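Local coordinates for SAM-dependent methyltransferase (Thiobacillus denitrificans, PDB 5EPE), which binds S-adenosyl-L-homocysteine and is probably a methyltransferase that uses S-adenosylmethionine as methyl donor, at residues L43-A55 against Q74-V88. Residues are numbered along the deposited sequence; the frame is centred on the assembly and turned at random.
Sequences LGSGSGEMLCTWA and QAKRRAEALGVAGQV. With SAH (S-adenosyl-L-homocysteine), chain B.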
# COMPACT_ATOMS: atom_id res chain seq x y z
N LEU A 43 -10.27 -44.09 -11.87
CA LEU A 43 -11.19 -43.57 -12.90
C LEU A 43 -10.58 -42.35 -13.63
O LEU A 43 -10.31 -41.31 -13.01
CB LEU A 43 -12.50 -43.15 -12.27
CG LEU A 43 -13.22 -44.26 -11.51
CD1 LEU A 43 -14.60 -43.80 -11.10
CD2 LEU A 43 -13.35 -45.53 -12.36
N GLY A 44 -10.42 -42.48 -14.94
CA GLY A 44 -9.69 -41.50 -15.74
C GLY A 44 -8.21 -41.73 -15.59
O GLY A 44 -7.44 -40.79 -15.26
N SER A 45 -7.80 -42.98 -15.85
CA SER A 45 -6.46 -43.45 -15.54
C SER A 45 -5.33 -43.02 -16.51
O SER A 45 -4.17 -43.37 -16.27
CB SER A 45 -6.47 -44.96 -15.33
OG SER A 45 -7.03 -45.61 -16.43
N GLY A 46 -5.66 -42.29 -17.56
CA GLY A 46 -4.67 -41.74 -18.46
C GLY A 46 -3.89 -42.85 -19.12
O GLY A 46 -4.51 -43.80 -19.67
N SER A 47 -2.57 -42.74 -19.05
CA SER A 47 -1.65 -43.69 -19.67
C SER A 47 -1.18 -44.76 -18.65
O SER A 47 -0.19 -45.46 -18.89
CB SER A 47 -0.51 -42.97 -20.40
OG SER A 47 -1.02 -42.23 -21.52
N GLY A 48 -1.91 -44.85 -17.53
CA GLY A 48 -1.77 -45.91 -16.55
C GLY A 48 -0.53 -45.82 -15.73
O GLY A 48 -0.15 -46.79 -15.10
N GLU A 49 0.10 -44.64 -15.68
CA GLU A 49 1.40 -44.56 -15.03
C GLU A 49 1.28 -44.84 -13.52
O GLU A 49 2.16 -45.53 -12.93
CB GLU A 49 2.09 -43.24 -15.31
CG GLU A 49 3.54 -43.21 -14.83
CD GLU A 49 4.52 -44.05 -15.67
OE1 GLU A 49 4.13 -44.67 -16.69
OE2 GLU A 49 5.75 -44.05 -15.30
N MSE A 50 0.23 -44.32 -12.90
CA MSE A 50 0.03 -44.54 -11.48
C MSE A 50 -0.15 -46.02 -11.16
O MSE A 50 0.57 -46.56 -10.34
CB MSE A 50 -1.20 -43.74 -11.01
CG MSE A 50 -1.27 -43.86 -9.51
SE MSE A 50 -2.75 -42.64 -8.90
CE MSE A 50 -4.19 -43.83 -9.08
N LEU A 51 -1.12 -46.66 -11.78
CA LEU A 51 -1.28 -48.11 -11.59
C LEU A 51 -0.04 -48.94 -11.93
O LEU A 51 0.32 -49.81 -11.14
CB LEU A 51 -2.49 -48.66 -12.34
CG LEU A 51 -3.81 -48.21 -11.75
CD1 LEU A 51 -4.95 -48.64 -12.65
CD2 LEU A 51 -4.04 -48.76 -10.35
N CYS A 52 0.62 -48.69 -13.07
CA CYS A 52 1.76 -49.50 -13.47
C CYS A 52 2.93 -49.37 -12.47
O CYS A 52 3.53 -50.39 -12.10
CB CYS A 52 2.25 -49.17 -14.87
SG CYS A 52 1.02 -49.67 -16.10
N THR A 53 3.27 -48.16 -12.08
CA THR A 53 4.43 -47.94 -11.20
C THR A 53 4.19 -48.43 -9.78
O THR A 53 5.10 -48.99 -9.18
CB THR A 53 4.89 -46.49 -11.18
OG1 THR A 53 3.82 -45.60 -10.81
CG2 THR A 53 5.45 -46.08 -12.55
N TRP A 54 2.96 -48.25 -9.26
CA TRP A 54 2.60 -48.80 -7.94
C TRP A 54 2.51 -50.32 -7.96
O TRP A 54 2.85 -50.97 -6.97
CB TRP A 54 1.30 -48.17 -7.43
CG TRP A 54 1.44 -46.66 -7.13
CD1 TRP A 54 2.55 -45.86 -7.28
CD2 TRP A 54 0.40 -45.80 -6.71
NE1 TRP A 54 2.26 -44.54 -6.96
CE2 TRP A 54 0.94 -44.48 -6.61
CE3 TRP A 54 -0.95 -45.99 -6.41
CZ2 TRP A 54 0.17 -43.39 -6.19
CZ3 TRP A 54 -1.70 -44.90 -5.99
CH2 TRP A 54 -1.14 -43.63 -5.87
N ALA A 55 2.09 -50.91 -9.06
CA ALA A 55 2.14 -52.37 -9.18
C ALA A 55 3.61 -52.88 -9.02
O ALA A 55 3.88 -53.81 -8.25
CB ALA A 55 1.53 -52.79 -10.51
N GLN A 74 -1.50 -47.06 -24.54
CA GLN A 74 -0.23 -46.76 -23.90
C GLN A 74 -0.14 -47.42 -22.56
O GLN A 74 0.90 -47.97 -22.19
CB GLN A 74 -0.02 -45.23 -23.77
CG GLN A 74 0.11 -44.54 -25.15
CD GLN A 74 0.26 -43.04 -25.08
OE1 GLN A 74 0.00 -42.40 -24.03
NE2 GLN A 74 0.71 -42.45 -26.20
N ALA A 75 -1.25 -47.39 -21.82
CA ALA A 75 -1.28 -48.00 -20.48
C ALA A 75 -0.99 -49.50 -20.57
O ALA A 75 -0.19 -50.04 -19.80
CB ALA A 75 -2.64 -47.78 -19.84
N LYS A 76 -1.61 -50.14 -21.51
CA LYS A 76 -1.37 -51.59 -21.75
C LYS A 76 0.09 -51.89 -22.17
O LYS A 76 0.71 -52.82 -21.65
CB LYS A 76 -2.34 -52.08 -22.80
CG LYS A 76 -3.78 -52.15 -22.32
CD LYS A 76 -4.66 -52.48 -23.53
CE LYS A 76 -6.12 -52.69 -23.21
NZ LYS A 76 -6.33 -53.73 -22.15
N ARG A 77 0.67 -51.06 -23.03
CA ARG A 77 2.09 -51.22 -23.37
C ARG A 77 3.01 -50.97 -22.17
O ARG A 77 4.04 -51.64 -22.01
CB ARG A 77 2.49 -50.30 -24.51
CG ARG A 77 1.90 -50.68 -25.83
CD ARG A 77 2.68 -50.04 -26.97
NE ARG A 77 2.33 -48.60 -27.08
CZ ARG A 77 1.31 -48.14 -27.80
NH1 ARG A 77 0.52 -48.95 -28.50
NH2 ARG A 77 1.06 -46.85 -27.85
N ARG A 78 2.62 -50.00 -21.34
CA ARG A 78 3.38 -49.66 -20.14
C ARG A 78 3.42 -50.86 -19.14
O ARG A 78 4.49 -51.19 -18.59
CB ARG A 78 2.80 -48.41 -19.47
CG ARG A 78 3.71 -47.78 -18.43
CD ARG A 78 5.04 -47.30 -18.99
NE ARG A 78 5.73 -46.55 -17.94
CZ ARG A 78 7.04 -46.51 -17.74
NH1 ARG A 78 7.88 -47.18 -18.52
NH2 ARG A 78 7.54 -45.81 -16.71
N ALA A 79 2.27 -51.51 -18.95
CA ALA A 79 2.17 -52.62 -18.00
C ALA A 79 3.03 -53.80 -18.48
O ALA A 79 3.70 -54.48 -17.69
CB ALA A 79 0.72 -53.06 -17.83
N GLU A 80 3.01 -54.03 -19.77
CA GLU A 80 3.89 -55.04 -20.36
C GLU A 80 5.35 -54.65 -20.13
O GLU A 80 6.14 -55.47 -19.70
CB GLU A 80 3.65 -55.17 -21.86
CG GLU A 80 2.41 -55.96 -22.23
N ALA A 81 5.71 -53.40 -20.42
CA ALA A 81 7.09 -52.96 -20.34
C ALA A 81 7.62 -53.09 -18.90
O ALA A 81 8.81 -53.38 -18.69
CB ALA A 81 7.18 -51.50 -20.77
N LEU A 82 6.75 -52.87 -17.91
CA LEU A 82 7.14 -52.95 -16.48
C LEU A 82 7.02 -54.35 -15.85
O LEU A 82 7.47 -54.57 -14.72
CB LEU A 82 6.39 -51.91 -15.65
CG LEU A 82 7.12 -50.59 -15.45
CD1 LEU A 82 7.81 -50.06 -16.68
CD2 LEU A 82 6.18 -49.52 -14.89
N GLY A 83 6.42 -55.27 -16.55
CA GLY A 83 6.22 -56.63 -16.04
C GLY A 83 5.09 -56.77 -15.04
O GLY A 83 5.10 -57.71 -14.26
N VAL A 84 4.10 -55.88 -15.12
CA VAL A 84 2.97 -55.88 -14.18
C VAL A 84 1.61 -56.08 -14.83
O VAL A 84 0.60 -55.84 -14.17
CB VAL A 84 2.96 -54.59 -13.37
CG1 VAL A 84 4.27 -54.49 -12.58
CG2 VAL A 84 2.79 -53.36 -14.27
N ALA A 85 1.56 -56.53 -16.08
CA ALA A 85 0.26 -56.80 -16.74
C ALA A 85 -0.65 -57.78 -15.94
O ALA A 85 -1.88 -57.70 -16.01
CB ALA A 85 0.46 -57.32 -18.16
N GLY A 86 -0.04 -58.71 -15.20
CA GLY A 86 -0.80 -59.63 -14.35
C GLY A 86 -1.53 -58.95 -13.19
O GLY A 86 -2.48 -59.52 -12.63
N GLN A 87 -1.09 -57.74 -12.82
CA GLN A 87 -1.59 -57.06 -11.65
C GLN A 87 -2.59 -55.95 -12.01
O GLN A 87 -3.43 -55.61 -11.17
CB GLN A 87 -0.41 -56.46 -10.85
CG GLN A 87 0.45 -57.47 -10.14
CD GLN A 87 1.78 -56.88 -9.76
OE1 GLN A 87 2.82 -57.21 -10.33
NE2 GLN A 87 1.76 -55.93 -8.81
N VAL A 88 -2.48 -55.35 -13.19
CA VAL A 88 -3.28 -54.15 -13.50
C VAL A 88 -3.93 -54.25 -14.86
O VAL A 88 -3.24 -54.67 -15.82
CB VAL A 88 -2.45 -52.84 -13.37
CG1 VAL A 88 -2.01 -52.64 -11.93
CG2 VAL A 88 -1.21 -52.86 -14.23
N SAH B . -5.16 -39.70 -14.03
CA SAH B . -4.37 -39.61 -15.32
CB SAH B . -5.13 -38.81 -16.36
CG SAH B . -5.51 -37.36 -16.02
SD SAH B . -6.03 -36.42 -17.43
C SAH B . -2.99 -39.02 -15.11
O SAH B . -2.77 -38.32 -14.11
OXT SAH B . -2.07 -39.21 -15.93
C5' SAH B . -7.82 -36.67 -17.56
C4' SAH B . -8.13 -38.06 -18.13
O4' SAH B . -9.54 -38.30 -18.07
C3' SAH B . -7.71 -38.25 -19.60
O3' SAH B . -6.85 -39.40 -19.66
C2' SAH B . -9.01 -38.49 -20.37
O2' SAH B . -8.88 -39.47 -21.38
C1' SAH B . -9.89 -39.03 -19.27
N9 SAH B . -11.35 -38.92 -19.39
C8 SAH B . -12.07 -37.82 -19.76
N7 SAH B . -13.36 -38.05 -19.68
C5 SAH B . -13.47 -39.37 -19.23
C6 SAH B . -14.57 -40.22 -18.96
N6 SAH B . -15.84 -39.78 -19.11
N1 SAH B . -14.35 -41.48 -18.51
C2 SAH B . -13.07 -41.90 -18.37
N3 SAH B . -11.96 -41.19 -18.62
C4 SAH B . -12.23 -39.91 -19.05
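Cys52 of helix 49-58 fits as a knob among Ala75, Arg78, Ala79 and Leu82 of helix 69-82, joining two neighbouring helices of the Rossmann-like methyltransferase fold; the axes of 49-55 and 74-82 run 11° apart. With SG turned beside its own backbone N (chi1 -68°), the thiol lies against Ala79, 3.8 Å from SG to the CB of Ala79, while the Cys52 CB meets Leu82 CD2. On one flank Arg78 grips Glu49 side-on: NE bonds to Glu49 OE1 (2.8 Å) and NH2 to Glu49 OE2 (2.9 Å), each oxygen offering its syn lone pair, with guanidinium and carboxylate only 6° from coplanar. Both chains bend at chi2 to bring these groups edge to edge, and Leu82 CD1 lies over one guanidinium face, toward its rim. Arg15 lies close to Arg78 NH2, so the Glu49 carboxylate probably offsets two neighbouring positive charges.

Toward the cofactor, the glycine-rich loop of motif I, LGSGSG, leads into helix 49-58; Gly44 O accepts a hydrogen bond from the SAH amino nitrogen. Ser47 OG donates to Gln74 OE1 (2.7 Å) in the carbonyl plane and also bonds His17, an SAH-binding residue. Beyond the Schellman turn at Gly83, the Ala55 CB packs on Val84 CB (3.7 Å) and Val88 CG1. Gln87 NE2, also bonded to Ile60 O, reaches Ala55 O at 3.0 Å from above the carbonyl plane.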